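Long-range contact in oxidoreductase, NAD-binding/iron-sulfur cluster-binding protein (Nitratireductor pacificus pht-3B, PDB 6ZXU), which is a catabolic reductive dehalogenase that carries cobalamin and two 4Fe-4S clusters, probably using them to remove halogens from organohalide substrates: residues G286-R294 and L505-R513. Numbering follows the deposited sequence.
Sequences GRYPMETIR and LLNPFIGPR
Y288 and F509 mark the closest approach of two irregular backbones, their CA atoms 7.1 Å apart, where the loop 286-294, closing into a short 3-10 turn at 290-292, meets the turn that follows strand 505-506. How one aromatic ring can fill a bent loop is seen at F509, whose CG, anti to the carbonyl carbon (chi1 -62°), carries the ring against 286-294. Over one face of this ring lie Y288 CB and P289 CD, the latter 4.0 Å from the F509 centroid in a CH-pi contact. The Y288 ring itself is slid aside, with the planes at 29° and little overlap; its CD1 instead meets F509 CB at 3.5 Å. M290, through chi1 and chi2 (-60°), brings SD into the plane of the F509 ring, 3.5 Å from F509 CE2, an edge-on Met-aromatic contact, and chi3 then places CE near N507 ND2. I293 CD1 fills the corner between P508 CG and F509 CZ. The loop carrying F509 is shaped by N507 OD1, which accepts from F509 N (2.8 Å), above its carbonyl plane, in an Asx turn and from I510 N in an Asx motif, while N507 ND2 is held by L495 O. A type II' turn, I510 to R513, then leads into strand 514-521. An alanine in place of F509 would probably open a gap beside P289 and I293 and leave M290 SD without its aromatic partner. F394 packs against both segments, and at the start of 505-513 L505 N hydrogen-bonds to cobalamin while L506 touches an iron-sulfur cluster.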
ATOM      1  N   GLY A 286     -10.996 -12.270   4.277  1.00 17.39           N
ATOM      2  CA  GLY A 286     -10.688 -10.873   4.122  1.00 18.64           C
ATOM      3  C   GLY A 286     -11.799 -10.013   4.683  1.00 19.38           C
ATOM      4  O   GLY A 286     -12.851 -10.492   5.063  1.00 18.94           O
ATOM      5  N   ARG A 287     -11.583  -8.719   4.663  1.00 18.94           N
ATOM      6  CA  ARG A 287     -12.536  -7.787   5.180  1.00 20.65           C
ATOM      7  C   ARG A 287     -13.594  -7.412   4.180  1.00 20.92           C
ATOM      8  O   ARG A 287     -14.738  -7.162   4.534  1.00 21.77           O
ATOM      9  CB  ARG A 287     -11.821  -6.557   5.713  1.00 22.39           C
ATOM     10  CG  ARG A 287     -12.751  -5.670   6.463  1.00 36.34           C
ATOM     11  CD  ARG A 287     -12.036  -4.642   7.387  1.00 42.79           C
ATOM     12  NE  ARG A 287     -11.261  -3.707   6.573  1.00 40.47           N
ATOM     13  CZ  ARG A 287     -11.787  -2.771   5.744  1.00 54.86           C
ATOM     14  NH1 ARG A 287     -13.145  -2.541   5.587  1.00 44.93           N
ATOM     15  NH2 ARG A 287     -10.914  -2.031   5.065  1.00 47.64           N
ATOM     16  N   TYR A 288     -13.247  -7.425   2.925  1.00 18.85           N
ATOM     17  CA  TYR A 288     -14.224  -6.994   1.945  1.00 19.58           C
ATOM     18  C   TYR A 288     -14.914  -8.243   1.383  1.00 19.85           C
ATOM     19  O   TYR A 288     -14.269  -9.283   1.203  1.00 19.52           O
ATOM     20  CB  TYR A 288     -13.557  -6.210   0.825  1.00 17.83           C
ATOM     21  CG  TYR A 288     -13.017  -4.846   1.251  1.00 19.95           C
ATOM     22  CD1 TYR A 288     -13.822  -3.755   1.290  1.00 21.24           C
ATOM     23  CD2 TYR A 288     -11.671  -4.694   1.640  1.00 20.46           C
ATOM     24  CE1 TYR A 288     -13.328  -2.517   1.716  1.00 22.73           C
ATOM     25  CE2 TYR A 288     -11.177  -3.486   2.056  1.00 21.90           C
ATOM     26  CZ  TYR A 288     -12.010  -2.391   2.075  1.00 24.75           C
ATOM     27  OH  TYR A 288     -11.509  -1.149   2.451  1.00 25.29           O
ATOM     28  N   PRO A 289     -16.199  -8.139   1.068  1.00 19.79           N
ATOM     29  CA  PRO A 289     -16.966  -9.281   0.606  1.00 21.84           C
ATOM     30  C   PRO A 289     -16.761  -9.716  -0.865  1.00 18.53           C
ATOM     31  O   PRO A 289     -17.684  -9.723  -1.680  1.00 16.50           O
ATOM     32  CB  PRO A 289     -18.404  -8.820   0.857  1.00 22.26           C
ATOM     33  CG  PRO A 289     -18.372  -7.366   0.652  1.00 22.10           C
ATOM     34  CD  PRO A 289     -17.040  -6.927   1.147  1.00 21.46           C
ATOM     35  N   MET A 290     -15.546 -10.122  -1.163  1.00 19.10           N
ATOM     36  CA  MET A 290     -15.190 -10.579  -2.482  1.00 17.39           C
ATOM     37  C   MET A 290     -15.951 -11.829  -2.897  1.00 18.57           C
ATOM     38  O   MET A 290     -16.069 -12.109  -4.057  1.00 18.42           O
ATOM     39  CB  MET A 290     -13.681 -10.862  -2.546  1.00 19.90           C
ATOM     40  CG  MET A 290     -12.781  -9.625  -2.628  1.00 21.37           C
ATOM     41  SD  MET A 290     -13.057  -8.537  -4.096  1.00 23.16           S
ATOM     42  CE  MET A 290     -12.355  -9.489  -5.419  1.00 26.39           C
ATOM     43  N   GLU A 291     -16.473 -12.599  -1.934  1.00 20.62           N
ATOM     44  CA  GLU A 291     -17.290 -13.774  -2.257  1.00 23.97           C
ATOM     45  C   GLU A 291     -18.599 -13.441  -2.909  1.00 23.88           C
ATOM     46  O   GLU A 291     -19.249 -14.317  -3.379  1.00 25.64           O
ATOM     47  CB  GLU A 291     -17.540 -14.593  -0.999  1.00 23.29           C
ATOM     48  CG  GLU A 291     -18.484 -13.978   0.018  1.00 25.25           C
ATOM     49  CD  GLU A 291     -17.851 -12.995   0.987  1.00 25.97           C
ATOM     50  OE1 GLU A 291     -16.608 -12.685   0.905  1.00 23.43           O
ATOM     51  OE2 GLU A 291     -18.640 -12.482   1.811  1.00 23.82           O
ATOM     52  N   THR A 292     -18.993 -12.171  -2.949  1.00 22.30           N
ATOM     53  CA  THR A 292     -20.238 -11.744  -3.587  1.00 21.79           C
ATOM     54  C   THR A 292     -20.059 -11.289  -5.009  1.00 22.86           C
ATOM     55  O   THR A 292     -21.035 -10.901  -5.629  1.00 21.54           O
ATOM     56  CB  THR A 292     -20.920 -10.563  -2.818  1.00 24.58           C
ATOM     57  OG1 THR A 292     -20.141  -9.345  -2.898  1.00 20.03           O
ATOM     58  CG2 THR A 292     -21.125 -10.949  -1.347  1.00 26.93           C
ATOM     59  N   ILE A 293     -18.811 -11.253  -5.511  1.00 19.60           N
ATOM     60  CA  ILE A 293     -18.570 -10.795  -6.862  1.00 18.02           C
ATOM     61  C   ILE A 293     -18.669 -12.010  -7.788  1.00 17.23           C
ATOM     62  O   ILE A 293     -18.129 -13.059  -7.437  1.00 20.42           O
ATOM     63  CB  ILE A 293     -17.180 -10.106  -6.930  1.00 18.51           C
ATOM     64  CG1 ILE A 293     -17.099  -8.944  -5.931  1.00 18.50           C
ATOM     65  CG2 ILE A 293     -16.821  -9.632  -8.338  1.00 15.89           C
ATOM     66  CD1 ILE A 293     -18.030  -7.788  -6.212  1.00 17.32           C
ATOM     67  N   ARG A 294     -19.280 -11.850  -8.954  1.00 19.00           N
ATOM     68  CA  ARG A 294     -19.286 -12.904  -9.941  1.00 23.16           C
ATOM     69  C   ARG A 294     -17.889 -13.318 -10.383  1.00 22.50           C
ATOM     70  O   ARG A 294     -17.031 -12.491 -10.713  1.00 18.86           O
ATOM     71  CB  ARG A 294     -20.078 -12.560 -11.191  1.00 27.00           C
ATOM     72  CG  ARG A 294     -21.559 -12.625 -10.883  1.00 44.16           C
ATOM     73  CD  ARG A 294     -22.465 -12.644 -12.090  1.00 53.28           C
ATOM     74  NE  ARG A 294     -21.732 -13.070 -13.281  1.00 63.18           N
ATOM     75  CZ  ARG A 294     -21.701 -12.379 -14.427  1.00 75.10           C
ATOM     76  NH1 ARG A 294     -20.999 -12.844 -15.462  1.00 72.65           N
ATOM     77  NH2 ARG A 294     -22.378 -11.232 -14.560  1.00 75.10           N
ATOM     78  N   LEU A 505      -5.225  -2.078 -12.753  1.00 15.00           N
ATOM     79  CA  LEU A 505      -6.456  -2.829 -12.626  1.00 16.62           C
ATOM     80  C   LEU A 505      -7.296  -2.314 -11.460  1.00 16.65           C
ATOM     81  O   LEU A 505      -6.771  -1.826 -10.464  1.00 19.77           O
ATOM     82  CB  LEU A 505      -6.205  -4.326 -12.407  1.00 15.71           C
ATOM     83  CG  LEU A 505      -5.835  -4.999 -13.784  1.00 18.92           C
ATOM     84  CD1 LEU A 505      -4.343  -4.789 -13.976  1.00 20.19           C
ATOM     85  CD2 LEU A 505      -6.202  -6.405 -13.821  1.00 21.35           C
ATOM     86  N   LEU A 506      -8.607  -2.408 -11.594  1.00 15.36           N
ATOM     87  CA  LEU A 506      -9.525  -1.793 -10.703  1.00 14.48           C
ATOM     88  C   LEU A 506     -10.329  -2.863  -9.931  1.00 13.90           C
ATOM     89  O   LEU A 506     -10.881  -3.786 -10.483  1.00 13.07           O
ATOM     90  CB  LEU A 506     -10.433  -0.848 -11.499  1.00 15.78           C
ATOM     91  CG  LEU A 506     -11.338   0.153 -10.800  1.00 16.27           C
ATOM     92  CD1 LEU A 506     -11.593   1.285 -11.707  1.00 17.98           C
ATOM     93  CD2 LEU A 506     -12.662  -0.450 -10.315  1.00 18.36           C
ATOM     94  N   ASN A 507     -10.361  -2.705  -8.615  1.00 14.26           N
ATOM     95  CA  ASN A 507     -11.004  -3.601  -7.662  1.00 14.68           C
ATOM     96  C   ASN A 507     -12.380  -3.041  -7.303  1.00 14.97           C
ATOM     97  O   ASN A 507     -12.560  -1.833  -7.206  1.00 13.40           O
ATOM     98  CB  ASN A 507     -10.117  -3.708  -6.378  1.00 14.37           C
ATOM     99  CG  ASN A 507     -10.748  -4.488  -5.283  1.00 16.08           C
ATOM    100  OD1 ASN A 507     -11.512  -3.999  -4.490  1.00 14.83           O
ATOM    101  ND2 ASN A 507     -10.450  -5.786  -5.258  1.00 19.21           N
ATOM    102  N   PRO A 508     -13.408  -3.903  -7.126  1.00 14.25           N
ATOM    103  CA  PRO A 508     -14.736  -3.354  -6.924  1.00 15.10           C
ATOM    104  C   PRO A 508     -14.956  -2.661  -5.563  1.00 15.48           C
ATOM    105  O   PRO A 508     -15.941  -1.936  -5.389  1.00 17.49           O
ATOM    106  CB  PRO A 508     -15.638  -4.565  -7.122  1.00 16.16           C
ATOM    107  CG  PRO A 508     -14.764  -5.726  -6.874  1.00 17.07           C
ATOM    108  CD  PRO A 508     -13.404  -5.344  -7.344  1.00 16.06           C
ATOM    109  N   PHE A 509     -14.057  -2.818  -4.613  1.00 13.19           N
ATOM    110  CA  PHE A 509     -14.246  -2.225  -3.290  1.00 16.06           C
ATOM    111  C   PHE A 509     -13.278  -1.055  -3.057  1.00 16.08           C
ATOM    112  O   PHE A 509     -13.683  -0.120  -2.393  1.00 17.77           O
ATOM    113  CB  PHE A 509     -14.079  -3.273  -2.181  1.00 17.22           C
ATOM    114  CG  PHE A 509     -15.092  -4.376  -2.273  1.00 15.84           C
ATOM    115  CD1 PHE A 509     -16.382  -4.147  -1.891  1.00 19.31           C
ATOM    116  CD2 PHE A 509     -14.795  -5.583  -2.869  1.00 18.05           C
ATOM    117  CE1 PHE A 509     -17.345  -5.127  -2.036  1.00 20.39           C
ATOM    118  CE2 PHE A 509     -15.730  -6.602  -2.971  1.00 16.87           C
ATOM    119  CZ  PHE A 509     -17.009  -6.388  -2.591  1.00 20.07           C
ATOM    120  N   ILE A 510     -12.021  -1.121  -3.478  1.00 15.48           N
ATOM    121  CA  ILE A 510     -11.035  -0.011  -3.237  1.00 13.97           C
ATOM    122  C   ILE A 510     -10.704   0.692  -4.549  1.00 15.16           C
ATOM    123  O   ILE A 510      -9.817   1.532  -4.579  1.00 16.24           O
ATOM    124  CB  ILE A 510      -9.793  -0.467  -2.483  1.00 13.95           C
ATOM    125  CG1 ILE A 510      -8.938  -1.416  -3.292  1.00 12.95           C
ATOM    126  CG2 ILE A 510     -10.166  -1.086  -1.164  1.00 13.81           C
ATOM    127  CD1 ILE A 510      -7.576  -1.608  -2.682  1.00 16.21           C
ATOM    128  N   GLY A 511     -11.453   0.369  -5.633  1.00 13.19           N
ATOM    129  CA  GLY A 511     -11.214   1.039  -6.867  1.00 14.17           C
ATOM    130  C   GLY A 511      -9.825   0.821  -7.375  1.00 15.27           C
ATOM    131  O   GLY A 511      -9.254  -0.268  -7.251  1.00 14.02           O
ATOM    132  N   PRO A 512      -9.225   1.848  -7.970  1.00 14.67           N
ATOM    133  CA  PRO A 512      -7.878   1.699  -8.501  1.00 16.40           C
ATOM    134  C   PRO A 512      -6.784   2.138  -7.480  1.00 16.92           C
ATOM    135  O   PRO A 512      -5.633   2.272  -7.853  1.00 16.63           O
ATOM    136  CB  PRO A 512      -7.850   2.671  -9.669  1.00 17.16           C
ATOM    137  CG  PRO A 512      -8.729   3.762  -9.209  1.00 16.25           C
ATOM    138  CD  PRO A 512      -9.819   3.132  -8.335  1.00 17.50           C
ATOM    139  N   ARG A 513      -7.152   2.170  -6.190  1.00 15.39           N
ATOM    140  CA  ARG A 513      -6.366   2.752  -5.109  1.00 15.76           C
ATOM    141  C   ARG A 513      -5.458   1.724  -4.436  1.00 19.12           C
ATOM    142  O   ARG A 513      -5.534   1.494  -3.280  1.00 25.85           O
ATOM    143  CB  ARG A 513      -7.337   3.376  -4.119  1.00 17.51           C
ATOM    144  CG  ARG A 513      -6.775   4.409  -3.260  1.00 21.35           C
ATOM    145  CD  ARG A 513      -7.778   4.902  -2.268  1.00 17.41           C
ATOM    146  NE  ARG A 513      -8.370   3.819  -1.531  1.00 18.17           N
ATOM    147  CZ  ARG A 513      -9.628   3.496  -1.490  1.00 16.19           C
ATOM    148  NH1 ARG A 513     -10.530   4.203  -2.111  1.00 16.31           N
ATOM    149  NH2 ARG A 513     -10.025   2.487  -0.735  1.00 16.70           N
TER